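Local coordinates for uncharacterized protein (Staphylococcus aureus subsp. aureus Mu50, PDB 4QPV), which is of unknown function but belongs to the DUF1672 family, whose unusual fold is built from a repeat of a kinked helix followed by three beta strands, at residues Phe59-Thr70 with Val81-Phe92. Sequence-based numbering, arbitrary orientation.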
ATOM      1  N   PHE A  59      -2.875  -5.281  15.221  1.00 25.88           N
ATOM      2  CA  PHE A  59      -1.729  -5.675  14.391  1.00 25.62           C
ATOM      3  C   PHE A  59      -0.662  -6.370  15.212  1.00 32.01           C
ATOM      4  O   PHE A  59      -0.004  -7.273  14.688  1.00 33.30           O
ATOM      5  CB  PHE A  59      -1.160  -4.472  13.632  1.00 25.47           C
ATOM      6  CG  PHE A  59      -1.969  -4.170  12.397  1.00 25.43           C
ATOM      7  CD1 PHE A  59      -3.123  -3.394  12.475  1.00 27.02           C
ATOM      8  CD2 PHE A  59      -1.623  -4.726  11.163  1.00 26.62           C
ATOM      9  CE1 PHE A  59      -3.908  -3.160  11.334  1.00 27.33           C
ATOM     10  CE2 PHE A  59      -2.423  -4.518  10.035  1.00 27.86           C
ATOM     11  CZ  PHE A  59      -3.558  -3.738  10.129  1.00 26.32           C
HETATM   12  N   MSE A  60      -0.513  -6.002  16.508  1.00 28.57           N
HETATM   13  CA  MSE A  60       0.455  -6.684  17.365  0.70 30.07           C
HETATM   14  C   MSE A  60      -0.063  -8.098  17.686  1.00 33.94           C
HETATM   15  O   MSE A  60       0.674  -9.060  17.510  1.00 32.74           O
HETATM   16  CB  MSE A  60       0.765  -5.885  18.651  0.70 32.65           C
HETATM   17  CG  MSE A  60       1.828  -6.559  19.554  0.70 42.15           C
HETATM   18 SE   MSE A  60       3.562  -6.907  18.668  0.52 52.52          SE
HETATM   19  CE  MSE A  60       4.246  -5.095  18.671  0.70 47.81           C
ATOM     20  N   ASP A  61      -1.339  -8.220  18.134  1.00 31.93           N
ATOM     21  CA  ASP A  61      -1.947  -9.509  18.480  1.00 32.85           C
ATOM     22  C   ASP A  61      -1.952 -10.510  17.311  1.00 36.93           C
ATOM     23  O   ASP A  61      -1.630 -11.685  17.506  1.00 37.70           O
ATOM     24  CB  ASP A  61      -3.393  -9.305  18.956  1.00 34.41           C
ATOM     25  CG  ASP A  61      -3.531  -8.645  20.320  1.00 37.90           C
ATOM     26  OD1 ASP A  61      -2.522  -8.601  21.071  1.00 39.01           O
ATOM     27  OD2 ASP A  61      -4.631  -8.157  20.629  1.00 39.63           O
ATOM     28  N   ASN A  62      -2.306 -10.051  16.116  1.00 31.40           N
ATOM     29  CA  ASN A  62      -2.468 -10.944  14.971  1.00 33.26           C
ATOM     30  C   ASN A  62      -1.238 -11.119  14.092  1.00 37.48           C
ATOM     31  O   ASN A  62      -1.061 -12.211  13.557  1.00 40.04           O
ATOM     32  CB  ASN A  62      -3.666 -10.499  14.107  1.00 30.03           C
ATOM     33  CG  ASN A  62      -4.967 -10.694  14.858  1.00 41.39           C
ATOM     34  OD1 ASN A  62      -5.350 -11.823  15.186  1.00 36.03           O
ATOM     35  ND2 ASN A  62      -5.582  -9.605  15.306  1.00 31.45           N
ATOM     36  N   PHE A  63      -0.402 -10.096  13.932  1.00 32.21           N
ATOM     37  CA  PHE A  63       0.755 -10.215  13.044  1.00 31.09           C
ATOM     38  C   PHE A  63       2.111 -10.135  13.757  1.00 36.34           C
ATOM     39  O   PHE A  63       3.140 -10.429  13.131  1.00 35.28           O
ATOM     40  CB  PHE A  63       0.678  -9.159  11.924  1.00 30.57           C
ATOM     41  CG  PHE A  63      -0.618  -9.256  11.151  1.00 31.25           C
ATOM     42  CD1 PHE A  63      -0.838 -10.298  10.254  1.00 34.69           C
ATOM     43  CD2 PHE A  63      -1.648  -8.346  11.370  1.00 33.36           C
ATOM     44  CE1 PHE A  63      -2.047 -10.403   9.559  1.00 35.33           C
ATOM     45  CE2 PHE A  63      -2.867  -8.466  10.688  1.00 35.53           C
ATOM     46  CZ  PHE A  63      -3.060  -9.500   9.797  1.00 33.42           C
ATOM     47  N   GLY A  64       2.113  -9.779  15.045  1.00 33.37           N
ATOM     48  CA  GLY A  64       3.348  -9.669  15.821  1.00 33.15           C
ATOM     49  C   GLY A  64       4.183  -8.486  15.370  1.00 34.95           C
ATOM     50  O   GLY A  64       5.411  -8.496  15.494  1.00 34.96           O
ATOM     51  N   LEU A  65       3.514  -7.465  14.808  1.00 29.84           N
ATOM     52  CA  LEU A  65       4.175  -6.267  14.301  1.00 28.94           C
ATOM     53  C   LEU A  65       3.740  -5.002  15.020  1.00 32.77           C
ATOM     54  O   LEU A  65       2.563  -4.844  15.370  1.00 31.56           O
ATOM     55  CB  LEU A  65       3.892  -6.106  12.804  1.00 27.91           C
ATOM     56  CG  LEU A  65       4.557  -7.164  11.902  1.00 32.53           C
ATOM     57  CD1 LEU A  65       3.882  -7.204  10.535  1.00 32.47           C
ATOM     58  CD2 LEU A  65       6.071  -6.914  11.768  1.00 33.30           C
ATOM     59  N   LYS A  66       4.694  -4.087  15.200  1.00 29.67           N
ATOM     60  CA  LYS A  66       4.467  -2.778  15.798  1.00 29.30           C
ATOM     61  C   LYS A  66       4.070  -1.800  14.683  1.00 29.33           C
ATOM     62  O   LYS A  66       4.830  -1.582  13.739  1.00 29.05           O
ATOM     63  CB  LYS A  66       5.730  -2.302  16.549  1.00 33.50           C
ATOM     64  CG  LYS A  66       5.489  -1.109  17.480  1.00 53.96           C
ATOM     65  CD  LYS A  66       6.783  -0.380  17.883  1.00 69.02           C
ATOM     66  CE  LYS A  66       7.634  -1.135  18.883  1.00 90.66           C
ATOM     67  NZ  LYS A  66       8.953  -0.480  19.101  1.00104.83           N
ATOM     68  N   VAL A  67       2.852  -1.251  14.765  1.00 24.20           N
ATOM     69  CA  VAL A  67       2.359  -0.307  13.749  1.00 23.48           C
ATOM     70  C   VAL A  67       1.973   0.989  14.460  1.00 27.03           C
ATOM     71  O   VAL A  67       1.833   1.004  15.691  1.00 26.33           O
ATOM     72  CB  VAL A  67       1.174  -0.875  12.877  1.00 26.10           C
ATOM     73  CG1 VAL A  67       1.528  -2.237  12.300  1.00 26.35           C
ATOM     74  CG2 VAL A  67      -0.137  -0.969  13.688  1.00 26.08           C
ATOM     75  N   LYS A  68       1.783   2.047  13.683  1.00 25.21           N
ATOM     76  CA  LYS A  68       1.351   3.354  14.173  1.00 26.01           C
ATOM     77  C   LYS A  68       0.106   3.814  13.382  1.00 27.46           C
ATOM     78  O   LYS A  68       0.148   3.860  12.155  1.00 24.18           O
ATOM     79  CB  LYS A  68       2.504   4.379  14.038  1.00 28.65           C
ATOM     80  CG  LYS A  68       2.203   5.752  14.634  1.00 45.03           C
ATOM     81  CD  LYS A  68       2.473   5.793  16.138  1.00 58.01           C
ATOM     82  CE  LYS A  68       2.178   7.143  16.748  1.00 66.42           C
ATOM     83  NZ  LYS A  68       2.060   7.050  18.230  1.00 72.85           N
ATOM     84  N   ALA A  69      -0.982   4.187  14.092  1.00 25.55           N
ATOM     85  CA  ALA A  69      -2.181   4.703  13.420  1.00 24.64           C
ATOM     86  C   ALA A  69      -1.857   6.010  12.673  1.00 27.36           C
ATOM     87  O   ALA A  69      -1.144   6.868  13.195  1.00 25.24           O
ATOM     88  CB  ALA A  69      -3.292   4.956  14.441  1.00 25.81           C
ATOM     89  N   THR A  70      -2.350   6.138  11.452  1.00 23.68           N
ATOM     90  CA  THR A  70      -2.154   7.358  10.659  1.00 23.74           C
ATOM     91  C   THR A  70      -3.470   8.089  10.446  1.00 26.89           C
ATOM     92  O   THR A  70      -3.464   9.267  10.109  1.00 25.01           O
ATOM     93  CB  THR A  70      -1.547   7.023   9.290  1.00 25.42           C
ATOM     94  OG1 THR A  70      -2.474   6.189   8.600  1.00 24.92           O
ATOM     95  CG2 THR A  70      -0.185   6.360   9.397  1.00 23.04           C
ATOM     96  N   VAL A  81      -9.345   2.162  11.051  1.00 23.34           N
ATOM     97  CA  VAL A  81      -8.022   2.676  11.429  0.50 22.60           C
ATOM     98  C   VAL A  81      -7.026   2.341  10.341  1.00 25.98           C
ATOM     99  O   VAL A  81      -6.849   1.162  10.032  1.00 26.05           O
ATOM    100  CB  VAL A  81      -7.498   2.125  12.788  0.50 26.80           C
ATOM    101  CG1 VAL A  81      -6.268   2.899  13.266  0.50 26.12           C
ATOM    102  CG2 VAL A  81      -8.575   2.112  13.848  0.50 27.32           C
ATOM    103  N   PHE A  82      -6.356   3.358   9.806  1.00 21.56           N
ATOM    104  CA  PHE A  82      -5.292   3.210   8.814  1.00 20.32           C
ATOM    105  C   PHE A  82      -4.016   3.184   9.640  1.00 24.44           C
ATOM    106  O   PHE A  82      -3.913   3.957  10.601  1.00 22.66           O
ATOM    107  CB  PHE A  82      -5.319   4.380   7.826  1.00 21.31           C
ATOM    108  CG  PHE A  82      -6.440   4.278   6.824  1.00 22.08           C
ATOM    109  CD1 PHE A  82      -7.765   4.514   7.206  1.00 24.13           C
ATOM    110  CD2 PHE A  82      -6.179   3.948   5.499  1.00 23.02           C
ATOM    111  CE1 PHE A  82      -8.804   4.391   6.281  1.00 25.43           C
ATOM    112  CE2 PHE A  82      -7.224   3.827   4.575  1.00 24.52           C
ATOM    113  CZ  PHE A  82      -8.523   4.054   4.970  1.00 24.16           C
ATOM    114  N   VAL A  83      -3.090   2.278   9.317  1.00 22.82           N
ATOM    115  CA  VAL A  83      -1.846   2.132  10.060  1.00 22.17           C
ATOM    116  C   VAL A  83      -0.645   2.106   9.101  1.00 26.61           C
ATOM    117  O   VAL A  83      -0.779   1.711   7.948  1.00 25.67           O
ATOM    118  CB  VAL A  83      -1.834   0.874  10.987  1.00 24.72           C
ATOM    119  CG1 VAL A  83      -2.975   0.898  12.018  1.00 23.88           C
ATOM    120  CG2 VAL A  83      -1.844  -0.438  10.176  1.00 24.70           C
ATOM    121  N   HIS A  84       0.518   2.513   9.606  1.00 24.65           N
ATOM    122  CA  HIS A  84       1.781   2.407   8.899  1.00 23.72           C
ATOM    123  C   HIS A  84       2.697   1.540   9.739  1.00 26.51           C
ATOM    124  O   HIS A  84       2.788   1.705  10.962  1.00 25.27           O
ATOM    125  CB  HIS A  84       2.429   3.777   8.593  1.00 24.52           C
ATOM    126  CG  HIS A  84       3.741   3.662   7.857  1.00 27.17           C
ATOM    127  ND1 HIS A  84       3.793   3.275   6.529  1.00 28.90           N
ATOM    128  CD2 HIS A  84       5.009   3.876   8.298  1.00 29.07           C
ATOM    129  CE1 HIS A  84       5.079   3.285   6.194  1.00 28.29           C
ATOM    130  NE2 HIS A  84       5.848   3.646   7.218  1.00 28.87           N
ATOM    131  N   CYS A  85       3.351   0.598   9.084  1.00 23.59           N
ATOM    132  CA  CYS A  85       4.305  -0.296   9.708  1.00 23.78           C
ATOM    133  C   CYS A  85       5.679  -0.036   9.122  1.00 27.18           C
ATOM    134  O   CYS A  85       5.814   0.098   7.906  1.00 25.36           O
ATOM    135  CB  CYS A  85       3.897  -1.751   9.496  1.00 24.61           C
ATOM    136  SG  CYS A  85       5.000  -2.952  10.300  1.00 29.72           S
ATOM    137  N   ASP A  86       6.691   0.044  10.000  1.00 26.91           N
ATOM    138  CA  ASP A  86       8.107   0.129   9.628  1.00 27.98           C
ATOM    139  C   ASP A  86       8.828  -0.538  10.790  1.00 33.10           C
ATOM    140  O   ASP A  86       9.356   0.125  11.679  1.00 32.14           O
ATOM    141  CB  ASP A  86       8.580   1.562   9.305  1.00 28.61           C
ATOM    142  CG  ASP A  86       9.998   1.631   8.723  1.00 34.78           C
ATOM    143  OD1 ASP A  86      10.730   0.620   8.808  1.00 30.29           O
ATOM    144  OD2 ASP A  86      10.355   2.687   8.146  1.00 40.09           O
ATOM    145  N   ASP A  87       8.762  -1.871  10.803  1.00 29.34           N
ATOM    146  CA  ASP A  87       9.237  -2.693  11.913  1.00 29.79           C
ATOM    147  C   ASP A  87      10.118  -3.805  11.382  1.00 32.65           C
ATOM    148  O   ASP A  87       9.639  -4.633  10.604  1.00 31.26           O
ATOM    149  CB  ASP A  87       8.003  -3.259  12.646  1.00 30.15           C
ATOM    150  CG  ASP A  87       8.300  -4.004  13.937  1.00 38.38           C
ATOM    151  OD1 ASP A  87       9.468  -3.951  14.406  1.00 40.75           O
ATOM    152  OD2 ASP A  87       7.362  -4.623  14.494  1.00 34.47           O
ATOM    153  N   HIS A  88      11.413  -3.816  11.772  1.00 31.01           N
ATOM    154  CA  HIS A  88      12.408  -4.808  11.305  1.00 32.69           C
ATOM    155  C   HIS A  88      12.439  -4.807   9.745  1.00 34.12           C
ATOM    156  O   HIS A  88      12.475  -5.858   9.107  1.00 32.84           O
ATOM    157  CB  HIS A  88      12.117  -6.213  11.878  1.00 34.88           C
ATOM    158  CG  HIS A  88      12.345  -6.347  13.357  1.00 40.00           C
ATOM    159  ND1 HIS A  88      11.451  -5.830  14.280  1.00 41.32           N
ATOM    160  CD2 HIS A  88      13.340  -6.980  14.023  1.00 43.81           C
ATOM    161  CE1 HIS A  88      11.941  -6.141  15.471  1.00 42.27           C
ATOM    162  NE2 HIS A  88      13.071  -6.842  15.366  1.00 43.92           N
ATOM    163  N   ASP A  89      12.377  -3.597   9.156  1.00 31.00           N
ATOM    164  CA  ASP A  89      12.352  -3.296   7.716  1.00 30.54           C
ATOM    165  C   ASP A  89      11.117  -3.856   6.997  1.00 32.59           C
ATOM    166  O   ASP A  89      11.098  -3.863   5.767  1.00 31.53           O
ATOM    167  CB  ASP A  89      13.637  -3.741   7.003  1.00 32.92           C
ATOM    168  CG  ASP A  89      14.799  -2.793   7.231  1.00 43.56           C
ATOM    169  OD1 ASP A  89      14.546  -1.593   7.493  1.00 39.61           O
ATOM    170  OD2 ASP A  89      15.962  -3.244   7.125  1.00 46.53           O
ATOM    171  N   ILE A  90      10.081  -4.308   7.757  1.00 29.17           N
ATOM    172  CA  ILE A  90       8.795  -4.701   7.159  1.00 27.45           C
ATOM    173  C   ILE A  90       7.990  -3.392   7.077  1.00 29.90           C
ATOM    174  O   ILE A  90       7.660  -2.803   8.118  1.00 28.25           O
ATOM    175  CB  ILE A  90       8.084  -5.836   7.957  1.00 29.82           C
ATOM    176  CG1 ILE A  90       8.947  -7.150   7.901  1.00 31.07           C
ATOM    177  CG2 ILE A  90       6.629  -6.057   7.461  1.00 26.75           C
ATOM    178  CD1 ILE A  90       8.700  -8.065   8.995  1.00 36.69           C
ATOM    179  N   VAL A  91       7.730  -2.918   5.852  1.00 24.59           N
ATOM    180  CA  VAL A  91       7.079  -1.627   5.633  1.00 23.64           C
ATOM    181  C   VAL A  91       5.797  -1.774   4.822  1.00 25.14           C
ATOM    182  O   VAL A  91       5.814  -2.307   3.714  1.00 25.05           O
ATOM    183  CB  VAL A  91       8.042  -0.606   4.955  1.00 26.41           C
ATOM    184  CG1 VAL A  91       7.368   0.768   4.763  1.00 24.41           C
ATOM    185  CG2 VAL A  91       9.367  -0.479   5.731  1.00 27.66           C
ATOM    186  N   PHE A  92       4.677  -1.274   5.374  1.00 23.39           N
ATOM    187  CA  PHE A  92       3.385  -1.284   4.675  1.00 22.53           C
ATOM    188  C   PHE A  92       2.421  -0.330   5.345  1.00 25.61           C
ATOM    189  O   PHE A  92       2.656   0.124   6.472  1.00 25.25           O
ATOM    190  CB  PHE A  92       2.748  -2.715   4.640  1.00 23.62           C
ATOM    191  CG  PHE A  92       2.394  -3.312   5.998  1.00 25.09           C
ATOM    192  CD1 PHE A  92       1.201  -2.980   6.637  1.00 27.14           C
ATOM    193  CD2 PHE A  92       3.288  -4.148   6.662  1.00 26.98           C
ATOM    194  CE1 PHE A  92       0.901  -3.492   7.914  1.00 27.69           C
ATOM    195  CE2 PHE A  92       2.967  -4.707   7.910  1.00 30.43           C
ATOM    196  CZ  PHE A  92       1.773  -4.377   8.527  1.00 28.37           C
TER
HETATM  197  O   HOH W   1       7.479  -6.652  16.222  1.00 44.52           O
HETATM  198  O   HOH W   2       6.179   0.500  12.854  1.00 37.03           O
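The antiparallel hairpin of strands 67-75 and 78-87 is held here at Lys68 and His84, a hydrogen-bonded pair in which Lys68 N reaches His84 O at 2.9 Å and His84 N returns a bond to Lys68 O. Toward the hairpin turn, Thr70 N binds Phe82 O at 2.8 Å from above the carbonyl plane, while the Thr70 hydroxyl is engaged by the backbone oxygen of Met163. In the other direction the strands separate, and a side chain takes over from the backbone: Asp87 OD2 receives Lys66 N in a nearly straight bond (2.8 Å, 175°), on its anti side but tilted 31° out of the carboxylate plane. A water bridges the same oxygen to Gly64 O, and His88 ND1 donates to Asp87 OD1, so both carboxylate oxygens are engaged. A second water links Lys66 O to Asp86 N across the widening gap.

Strands 67-75, 78-87 and 90-98 form an antiparallel meander that follows helix 48-63, in a fold described as a kinked-helix-beta-beta-beta repeat, and the helix end packs on the sheet face bearing Val67, Val83 and Cys85. Val83 CG2 sits over one face of the Phe59 ring, 3.8 Å from its centroid, a CH-pi contact. Leu65 forks: CD1 meets the edge of the Phe92 ring 3.7 Å from CE2, whereas CD2 reaches Ile90 CD1. Val67 has CG1 anti to its carbonyl carbon (chi1 -51°), which directs CG1 to Cys85 CB and CG2 to Val83 CB, each 3.7 Å away.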